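Local coordinates for protein peroxisomal acyl-CoA oxidase 1A (Solanum lycopersicum, PDB 2FON) that probably oxidises fatty acyl-CoA esters in peroxisomal beta-oxidation, using a bound FAD cofactor, at residues V23-D28 against D641-P646; R352-L357 against A610-L615; E507-R512 against A542-Q547. One frame throughout, in Å; residues are numbered along the deposited sequence.

Interaction 1: V23-D28 against D641-P646; sequences VDYLAD and DGNVYP
The polar tie between Y25 and D641 runs through backbone alone: Y25 N gives a weak hydrogen bond to D641 O at 3.1 Å, bent to 133° at the hydrogen. Each side of it is shaped by an aspartate folded back on its own chain in an Asx turn. D24 OD1 accepts from L26 N, just ahead of helix 27-31, where L26 is the N-cap residue. D641 OD1 accepts from N643 N at 3.2 Å, the N-H arriving from well above the carboxylate plane. OD2 of each acid forms a salt bridge, D24 with R30 and D641 with R639. This meeting of two turns, each leading into a short helix, joins the N-terminal end of the modelled chain to the far C-terminal part of the acyl-CoA oxidase fold. Van der Waals contact comes from Y25 and L26. With CG anti to the carbonyl carbon (chi1 -59°), Y25 lays its ring beside N643, the two side chains pointing the same way, and Y25 CE1 comes within 3.8 Å of N643 OD1. D641 O sits at the edge of that ring, 3.3 Å from Y25 CD1. L26 CD1 rests against G642 N at 3.5 Å, and its side chain also touches A327 and V328 of helix 297-328. G642 suits its place twice over: its phi is positive, and a beta carbon would press into Y25 CB and L26 CG.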
# COMPACT_ATOMS: atom_id res chain seq x y z
N VAL B 23 -23.95 -17.30 -18.66
CA VAL B 23 -23.75 -18.29 -17.61
C VAL B 23 -23.20 -17.65 -16.31
O VAL B 23 -22.67 -16.54 -16.35
CB VAL B 23 -22.85 -19.48 -18.13
CG1 VAL B 23 -23.07 -19.73 -19.66
CG2 VAL B 23 -21.41 -19.24 -17.86
N ASP B 24 -23.36 -18.32 -15.17
CA ASP B 24 -22.65 -17.97 -13.97
C ASP B 24 -21.46 -18.90 -13.86
O ASP B 24 -21.59 -20.00 -13.37
CB ASP B 24 -23.56 -18.09 -12.73
CG ASP B 24 -22.80 -17.91 -11.33
OD1 ASP B 24 -21.54 -17.74 -11.28
OD2 ASP B 24 -23.47 -17.97 -10.24
N TYR B 25 -20.30 -18.46 -14.27
CA TYR B 25 -19.07 -19.22 -14.07
C TYR B 25 -18.66 -19.47 -12.63
O TYR B 25 -17.57 -19.98 -12.39
CB TYR B 25 -17.90 -18.53 -14.79
CG TYR B 25 -18.19 -18.42 -16.24
CD1 TYR B 25 -18.77 -17.26 -16.77
CD2 TYR B 25 -17.93 -19.50 -17.10
CE1 TYR B 25 -19.06 -17.16 -18.12
CE2 TYR B 25 -18.22 -19.40 -18.46
CZ TYR B 25 -18.78 -18.24 -18.95
OH TYR B 25 -19.09 -18.14 -20.26
N LEU B 26 -19.50 -19.11 -11.66
CA LEU B 26 -19.19 -19.40 -10.25
C LEU B 26 -20.34 -20.17 -9.59
O LEU B 26 -20.37 -20.33 -8.34
CB LEU B 26 -18.90 -18.12 -9.45
CG LEU B 26 -17.65 -17.27 -9.72
CD1 LEU B 26 -17.95 -15.76 -9.50
CD2 LEU B 26 -16.50 -17.73 -8.88
N ALA B 27 -21.26 -20.67 -10.43
CA ALA B 27 -22.39 -21.45 -9.96
C ALA B 27 -21.90 -22.72 -9.20
O ALA B 27 -22.50 -23.10 -8.19
CB ALA B 27 -23.29 -21.79 -11.10
N ASP B 28 -20.81 -23.31 -9.67
CA ASP B 28 -20.21 -24.51 -9.04
C ASP B 28 -19.60 -24.22 -7.66
O ASP B 28 -19.79 -25.02 -6.72
CB ASP B 28 -19.22 -25.28 -9.98
CG ASP B 28 -18.97 -24.57 -11.40
OD1 ASP B 28 -19.68 -23.58 -11.82
OD2 ASP B 28 -18.04 -25.03 -12.13
N ASP B 641 -20.90 -12.91 -11.93
CA ASP B 641 -20.93 -14.08 -12.81
C ASP B 641 -19.56 -14.62 -13.19
O ASP B 641 -19.48 -15.44 -14.06
CB ASP B 641 -21.76 -13.82 -14.09
CG ASP B 641 -21.15 -12.74 -14.99
OD1 ASP B 641 -20.11 -12.15 -14.62
OD2 ASP B 641 -21.74 -12.47 -16.05
N GLY B 642 -18.50 -14.17 -12.56
CA GLY B 642 -17.16 -14.60 -12.95
C GLY B 642 -16.74 -14.50 -14.40
O GLY B 642 -15.79 -15.14 -14.78
N ASN B 643 -17.42 -13.73 -15.24
CA ASN B 643 -17.02 -13.63 -16.62
C ASN B 643 -15.95 -12.58 -16.83
O ASN B 643 -16.21 -11.52 -17.41
CB ASN B 643 -18.18 -13.27 -17.49
CG ASN B 643 -17.92 -13.56 -18.98
OD1 ASN B 643 -16.94 -14.26 -19.34
ND2 ASN B 643 -18.80 -13.03 -19.86
N VAL B 644 -14.73 -12.90 -16.41
CA VAL B 644 -13.73 -11.90 -16.19
C VAL B 644 -13.01 -11.52 -17.48
O VAL B 644 -12.97 -10.34 -17.84
CB VAL B 644 -12.71 -12.38 -15.15
CG1 VAL B 644 -11.56 -11.41 -15.01
CG2 VAL B 644 -13.37 -12.56 -13.84
N TYR B 645 -12.40 -12.50 -18.15
CA TYR B 645 -11.47 -12.17 -19.21
C TYR B 645 -12.18 -11.50 -20.37
O TYR B 645 -11.69 -10.50 -20.90
CB TYR B 645 -10.72 -13.39 -19.69
CG TYR B 645 -9.95 -14.06 -18.60
CD1 TYR B 645 -10.06 -15.44 -18.39
CD2 TYR B 645 -9.12 -13.32 -17.77
CE1 TYR B 645 -9.35 -16.09 -17.37
CE2 TYR B 645 -8.39 -13.93 -16.76
CZ TYR B 645 -8.53 -15.32 -16.55
OH TYR B 645 -7.83 -15.91 -15.53
N PRO B 646 -13.35 -12.03 -20.80
CA PRO B 646 -13.89 -11.35 -21.97
C PRO B 646 -14.22 -9.95 -21.62
O PRO B 646 -14.20 -9.09 -22.48
CB PRO B 646 -15.16 -12.16 -22.32
CG PRO B 646 -14.87 -13.49 -21.72
CD PRO B 646 -14.20 -13.17 -20.41

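Interaction 2: R352-L357 against A610-L615; sequences RLFPLL and ALYSQL. With FAD (flavin-adenine dinucleotide), chain D.
The segments 352-357 and 610-615, of helices 347-380 and 598-615, cross at 76° with axes 10.9 Å apart, F354 and Y612 being the closest pair at 7.1 Å between CA atoms. Here the acyl-CoA oxidase C-alpha1 helical domain meets a helix of the C-terminal oxidase region, and the wide spacing is filled by large side chains, all of them buried. F354 is the wedge. L615 CD2 lies over one face of its ring in a CH-pi contact, 3.8 Å from the centroid and offset toward the rim, while Y612 O sits at the ring edge, 3.5 Å from F354 CE1. The chi1 of L615 (-164°) swings CG away from the backbone N and carries CD2 past the phenylalanine. The rings of F354 and Y612 meet obliquely, planes 73° apart, with F354 CD1 3.7 Å from Y612 CD2. Were F354 cut back to alanine, L615 CD2 would probably lose its ring face and a gap would open beside Y612. P355, which has no N-H to give to the preceding turn, fits the kink in its helix and crosses the tyrosine at about a right angle. The phenol reaches back to that same helix, its hydroxyl hydrogen-bonded to N351 OD1, and F581 of helix 567-585 touches both P355 and Y612. R352 leaves its helix away from this interface, and its guanidinium reaches the cofactor: NH1 forms a salt bridge with E413, and NH2 makes a weak hydrogen bond of 3.2 Å to O2B, a hydroxyl of the FAD adenosine ribose.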
# COMPACT_ATOMS: atom_id res chain seq x y z
N ARG B 352 -2.92 -15.33 2.80
CA ARG B 352 -3.04 -13.88 2.69
C ARG B 352 -4.49 -13.45 2.57
O ARG B 352 -4.82 -12.38 3.04
CB ARG B 352 -2.19 -13.33 1.57
CG ARG B 352 -1.01 -14.24 1.15
CD ARG B 352 -0.05 -13.53 0.31
NE ARG B 352 -0.07 -13.91 -1.09
CZ ARG B 352 -0.10 -13.05 -2.12
NH1 ARG B 352 -0.16 -11.73 -1.96
NH2 ARG B 352 -0.05 -13.52 -3.36
N LEU B 353 -5.39 -14.27 2.03
CA LEU B 353 -6.77 -13.82 1.75
C LEU B 353 -7.80 -14.05 2.87
O LEU B 353 -8.47 -13.10 3.30
CB LEU B 353 -7.29 -14.41 0.46
CG LEU B 353 -8.74 -14.15 0.12
CD1 LEU B 353 -8.85 -12.82 -0.55
CD2 LEU B 353 -9.30 -15.24 -0.78
N PHE B 354 -7.92 -15.29 3.36
CA PHE B 354 -8.87 -15.61 4.41
C PHE B 354 -8.72 -14.82 5.73
O PHE B 354 -9.69 -14.60 6.41
CB PHE B 354 -8.82 -17.06 4.72
CG PHE B 354 -9.27 -17.93 3.60
CD1 PHE B 354 -9.38 -19.33 3.79
CD2 PHE B 354 -9.58 -17.39 2.36
CE1 PHE B 354 -9.82 -20.13 2.75
CE2 PHE B 354 -10.02 -18.20 1.35
CZ PHE B 354 -10.12 -19.57 1.53
N PRO B 355 -7.51 -14.42 6.13
CA PRO B 355 -7.56 -13.54 7.29
C PRO B 355 -8.27 -12.21 7.00
O PRO B 355 -8.78 -11.57 7.94
CB PRO B 355 -6.08 -13.23 7.59
CG PRO B 355 -5.35 -14.25 6.93
CD PRO B 355 -6.13 -14.72 5.72
N LEU B 356 -8.29 -11.79 5.73
CA LEU B 356 -8.88 -10.49 5.39
C LEU B 356 -10.39 -10.63 5.38
O LEU B 356 -11.11 -9.76 5.88
CB LEU B 356 -8.32 -9.92 4.07
CG LEU B 356 -6.81 -9.60 4.19
CD1 LEU B 356 -6.28 -9.05 2.91
CD2 LEU B 356 -6.46 -8.65 5.37
N LEU B 357 -10.86 -11.76 4.86
CA LEU B 357 -12.25 -12.16 5.00
C LEU B 357 -12.67 -12.20 6.48
O LEU B 357 -13.56 -11.45 6.93
CB LEU B 357 -12.36 -13.51 4.40
CG LEU B 357 -13.66 -14.18 4.06
CD1 LEU B 357 -14.84 -13.23 3.97
CD2 LEU B 357 -13.38 -14.84 2.74
N ALA B 610 -5.95 -26.10 9.27
CA ALA B 610 -7.25 -26.80 9.27
C ALA B 610 -8.39 -25.84 8.93
O ALA B 610 -9.24 -26.15 8.09
CB ALA B 610 -7.49 -27.48 10.63
N LEU B 611 -8.39 -24.66 9.55
CA LEU B 611 -9.49 -23.73 9.38
C LEU B 611 -9.58 -23.21 7.94
O LEU B 611 -10.67 -23.14 7.37
CB LEU B 611 -9.43 -22.59 10.39
CG LEU B 611 -9.78 -22.95 11.83
CD1 LEU B 611 -9.62 -21.72 12.70
CD2 LEU B 611 -11.18 -23.56 11.99
N TYR B 612 -8.43 -22.89 7.34
CA TYR B 612 -8.37 -22.54 5.94
C TYR B 612 -9.06 -23.63 5.10
O TYR B 612 -9.90 -23.34 4.26
CB TYR B 612 -6.91 -22.30 5.50
CG TYR B 612 -6.17 -21.09 6.05
CD1 TYR B 612 -4.80 -21.10 6.14
CD2 TYR B 612 -6.83 -19.94 6.46
CE1 TYR B 612 -4.07 -20.02 6.62
CE2 TYR B 612 -6.11 -18.83 6.96
CZ TYR B 612 -4.71 -18.90 7.04
OH TYR B 612 -3.93 -17.84 7.51
N SER B 613 -8.72 -24.89 5.33
CA SER B 613 -9.30 -25.99 4.54
C SER B 613 -10.81 -26.09 4.64
O SER B 613 -11.46 -26.47 3.69
CB SER B 613 -8.72 -27.34 4.94
OG SER B 613 -7.39 -27.43 4.49
N GLN B 614 -11.37 -25.77 5.81
CA GLN B 614 -12.82 -25.77 5.95
C GLN B 614 -13.43 -24.49 5.39
O GLN B 614 -14.45 -24.55 4.73
CB GLN B 614 -13.31 -26.07 7.38
CG GLN B 614 -12.26 -25.99 8.48
CD GLN B 614 -12.67 -26.75 9.77
OE1 GLN B 614 -13.71 -26.45 10.42
NE2 GLN B 614 -11.85 -27.73 10.15
N LEU B 615 -12.82 -23.34 5.60
CA LEU B 615 -13.35 -22.14 5.00
C LEU B 615 -13.47 -22.35 3.50
O LEU B 615 -14.56 -22.18 2.98
CB LEU B 615 -12.53 -20.88 5.30
CG LEU B 615 -13.30 -19.58 5.01
CD1 LEU B 615 -14.46 -19.39 5.92
CD2 LEU B 615 -12.46 -18.39 5.19
PA FAD D . -0.71 -15.09 -11.26
O1A FAD D . 0.41 -16.09 -11.32
O2A FAD D . -1.96 -15.42 -12.07
O5B FAD D . -0.98 -14.97 -9.72
C5B FAD D . -2.23 -14.51 -9.28
C4B FAD D . -2.19 -14.92 -7.81
O4B FAD D . -2.08 -16.33 -7.75
C3B FAD D . -0.99 -14.35 -7.06
O3B FAD D . -1.44 -14.10 -5.78
C2B FAD D . -0.07 -15.52 -6.93
O2B FAD D . 0.71 -15.44 -5.78
C1B FAD D . -1.06 -16.68 -6.87
N9A FAD D . -0.37 -17.86 -7.39
C8A FAD D . -0.17 -18.17 -8.70
N7A FAD D . 0.52 -19.33 -8.72
C5A FAD D . 0.73 -19.77 -7.45
C6A FAD D . 1.36 -20.89 -6.91
N6A FAD D . 1.91 -21.79 -7.73
N1A FAD D . 1.43 -21.06 -5.54
C2A FAD D . 0.87 -20.13 -4.69
N3A FAD D . 0.24 -19.04 -5.23
C4A FAD D . 0.18 -18.84 -6.59
N1 FAD D . 4.86 -9.58 -19.37
C2 FAD D . 5.60 -9.64 -20.54
O2 FAD D . 5.79 -10.71 -21.17
N3 FAD D . 6.21 -8.48 -20.97
C4 FAD D . 6.06 -7.31 -20.29
O4 FAD D . 6.59 -6.29 -20.75
C4X FAD D . 5.30 -7.26 -19.13
N5 FAD D . 5.10 -6.05 -18.46
C5X FAD D . 4.30 -5.95 -17.36
C6 FAD D . 4.17 -4.72 -16.80
C7 FAD D . 3.39 -4.57 -15.66
C7M FAD D . 3.29 -3.18 -15.08
C8 FAD D . 2.75 -5.72 -15.10
C8M FAD D . 1.88 -5.64 -13.88
C9 FAD D . 2.91 -6.96 -15.70
C9A FAD D . 3.68 -7.09 -16.87
N10 FAD D . 3.87 -8.34 -17.54
C10 FAD D . 4.69 -8.40 -18.67
C1' FAD D . 3.29 -9.64 -17.05
C2' FAD D . 4.08 -9.84 -15.76
O2' FAD D . 5.43 -9.96 -16.00
C3' FAD D . 3.86 -11.07 -14.94
O3' FAD D . 4.37 -12.21 -15.60
C4' FAD D . 2.45 -11.29 -14.51
O4' FAD D . 1.92 -10.08 -13.99
C5' FAD D . 2.55 -12.42 -13.47
O5' FAD D . 1.47 -12.28 -12.60
P FAD D . 0.06 -12.93 -12.93
O1P FAD D . -0.83 -11.84 -13.48
O2P FAD D . 0.37 -14.12 -13.86
O3P FAD D . -0.32 -13.54 -11.48

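Interaction 3: E507-R512 against A542-Q547; sequences EARSAR and AVAHCQ
R509 grips Q547 end-on, NH1 and NH2 both giving hydrogen bonds to the single oxygen OE1, at 2.6 Å for NH1 to OE1 and 2.8 Å for NH2 to OE1. The oxygen lies almost in the guanidinium plane. NH2 approaches in the carbonyl plane of the amide, whereas NH1 is tilted 27° from it. Two bonds to one buried oxygen satisfy it and hold that oxygen in place, and a glutamine suits the spot because it accepts without adding a charge. The charge of R509 is met elsewhere: its NH2 also forms a salt bridge with D589, which would be expected to steady the cation in this buried setting. A chi1 of 175° sends the arginine chain out opposite its own backbone N; the chain bends at chi2, and it crosses the glutamine side chain at about a right angle. The two residues span a nearly antiparallel pair within the C-terminal helical region of acyl-CoA oxidase, helices 499-521 and 535-558, whose short segments run at 154° with axes 8.8 Å apart. Small residues permit that approach. A544 puts only a methyl in the interface, its CB standing over the centre of one guanidinium face, 3.4 Å from R509 CZ. S510 faces it, the CA atoms of S510 and A544 being 5.4 Å apart. The serine OG also packs 3.7 Å from H545 CB, and both S510 OG and H545 ND1 are hydrogen-bonded to the hydroxyl of Y476.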
# COMPACT_ATOMS: atom_id res chain seq x y z
N GLU B 507 -5.78 -11.95 26.57
CA GLU B 507 -5.78 -11.21 27.82
C GLU B 507 -4.40 -11.25 28.43
O GLU B 507 -3.86 -10.21 28.80
CB GLU B 507 -6.81 -11.80 28.77
CG GLU B 507 -8.26 -11.41 28.42
CD GLU B 507 -9.31 -11.88 29.43
OE1 GLU B 507 -10.45 -11.38 29.36
OE2 GLU B 507 -9.05 -12.75 30.31
N ALA B 508 -3.80 -12.43 28.48
CA ALA B 508 -2.48 -12.61 29.09
C ALA B 508 -1.48 -11.74 28.35
O ALA B 508 -0.85 -10.86 28.93
CB ALA B 508 -2.06 -14.06 29.05
N ARG B 509 -1.38 -11.98 27.05
CA ARG B 509 -0.51 -11.22 26.20
C ARG B 509 -0.59 -9.70 26.48
O ARG B 509 0.45 -9.03 26.62
CB ARG B 509 -0.89 -11.49 24.76
CG ARG B 509 -0.10 -10.62 23.78
CD ARG B 509 -0.96 -10.27 22.63
NE ARG B 509 -0.22 -9.70 21.54
CZ ARG B 509 -0.83 -9.18 20.47
NH1 ARG B 509 -2.16 -9.22 20.41
NH2 ARG B 509 -0.13 -8.62 19.48
N SER B 510 -1.81 -9.17 26.52
CA SER B 510 -1.98 -7.75 26.65
C SER B 510 -1.58 -7.29 28.06
O SER B 510 -0.76 -6.37 28.22
CB SER B 510 -3.42 -7.36 26.29
OG SER B 510 -3.64 -5.99 26.57
N ALA B 511 -2.10 -7.97 29.07
CA ALA B 511 -1.69 -7.69 30.45
C ALA B 511 -0.19 -7.72 30.52
O ALA B 511 0.43 -6.75 30.92
CB ALA B 511 -2.29 -8.69 31.41
N ARG B 512 0.40 -8.82 30.10
CA ARG B 512 1.84 -8.91 30.20
C ARG B 512 2.51 -7.76 29.46
O ARG B 512 3.34 -7.09 30.03
CB ARG B 512 2.32 -10.25 29.72
CG ARG B 512 2.12 -11.32 30.72
CD ARG B 512 1.65 -12.57 30.04
NE ARG B 512 1.31 -13.59 31.02
CZ ARG B 512 2.09 -14.64 31.28
NH1 ARG B 512 3.24 -14.79 30.62
NH2 ARG B 512 1.71 -15.53 32.19
N ALA B 542 -0.69 -1.04 23.12
CA ALA B 542 -1.99 -0.55 22.60
C ALA B 542 -2.59 -1.42 21.48
O ALA B 542 -3.82 -1.73 21.51
CB ALA B 542 -1.86 0.82 22.14
N VAL B 543 -1.76 -1.85 20.51
CA VAL B 543 -2.25 -2.74 19.46
C VAL B 543 -2.78 -4.00 20.08
O VAL B 543 -3.93 -4.36 19.85
CB VAL B 543 -1.24 -2.99 18.24
CG1 VAL B 543 -1.82 -3.99 17.21
CG2 VAL B 543 -0.87 -1.67 17.51
N ALA B 544 -1.98 -4.65 20.90
CA ALA B 544 -2.38 -5.93 21.53
C ALA B 544 -3.77 -5.85 22.24
O ALA B 544 -4.63 -6.74 22.09
CB ALA B 544 -1.29 -6.42 22.48
N HIS B 545 -3.96 -4.76 22.99
CA HIS B 545 -5.23 -4.45 23.64
C HIS B 545 -6.38 -4.31 22.67
O HIS B 545 -7.45 -4.89 22.90
CB HIS B 545 -5.08 -3.21 24.53
CG HIS B 545 -6.38 -2.68 25.06
ND1 HIS B 545 -7.10 -3.31 26.07
CD2 HIS B 545 -7.09 -1.56 24.74
CE1 HIS B 545 -8.19 -2.61 26.33
NE2 HIS B 545 -8.21 -1.55 25.53
N CYS B 546 -6.18 -3.55 21.60
CA CYS B 546 -7.21 -3.42 20.59
C CYS B 546 -7.59 -4.76 19.94
O CYS B 546 -8.77 -5.05 19.73
CB CYS B 546 -6.83 -2.38 19.54
SG CYS B 546 -6.68 -0.69 20.30
N GLN B 547 -6.58 -5.55 19.64
CA GLN B 547 -6.75 -6.87 19.06
C GLN B 547 -7.59 -7.69 20.00
O GLN B 547 -8.43 -8.47 19.54
CB GLN B 547 -5.40 -7.51 18.86
CG GLN B 547 -4.71 -6.98 17.60
CD GLN B 547 -3.31 -7.50 17.39
OE1 GLN B 547 -2.58 -7.79 18.32
NE2 GLN B 547 -2.93 -7.62 16.18

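In the fold
Interactions 2 and 3 are buried helix-to-helix contacts, whereas interaction 1 joins turns in a partly exposed region, its centre about 31 Å from that of the chain. Their chemistry differs accordingly. Aspartates with arginine partners and one weak backbone bond mark the outer site, aromatic and leucine packing fills the wide crossing of interaction 2, and in interaction 3 small residues allow a close approach and an arginine-glutamine pair bridges it. Along the chain they are nested, 3 inside 2 inside 1. None touches another: about 11 Å separates the nearest atoms of interaction 2 from those of either neighbour. Side chains of both interactions 1 and 2 touch helix 297-328.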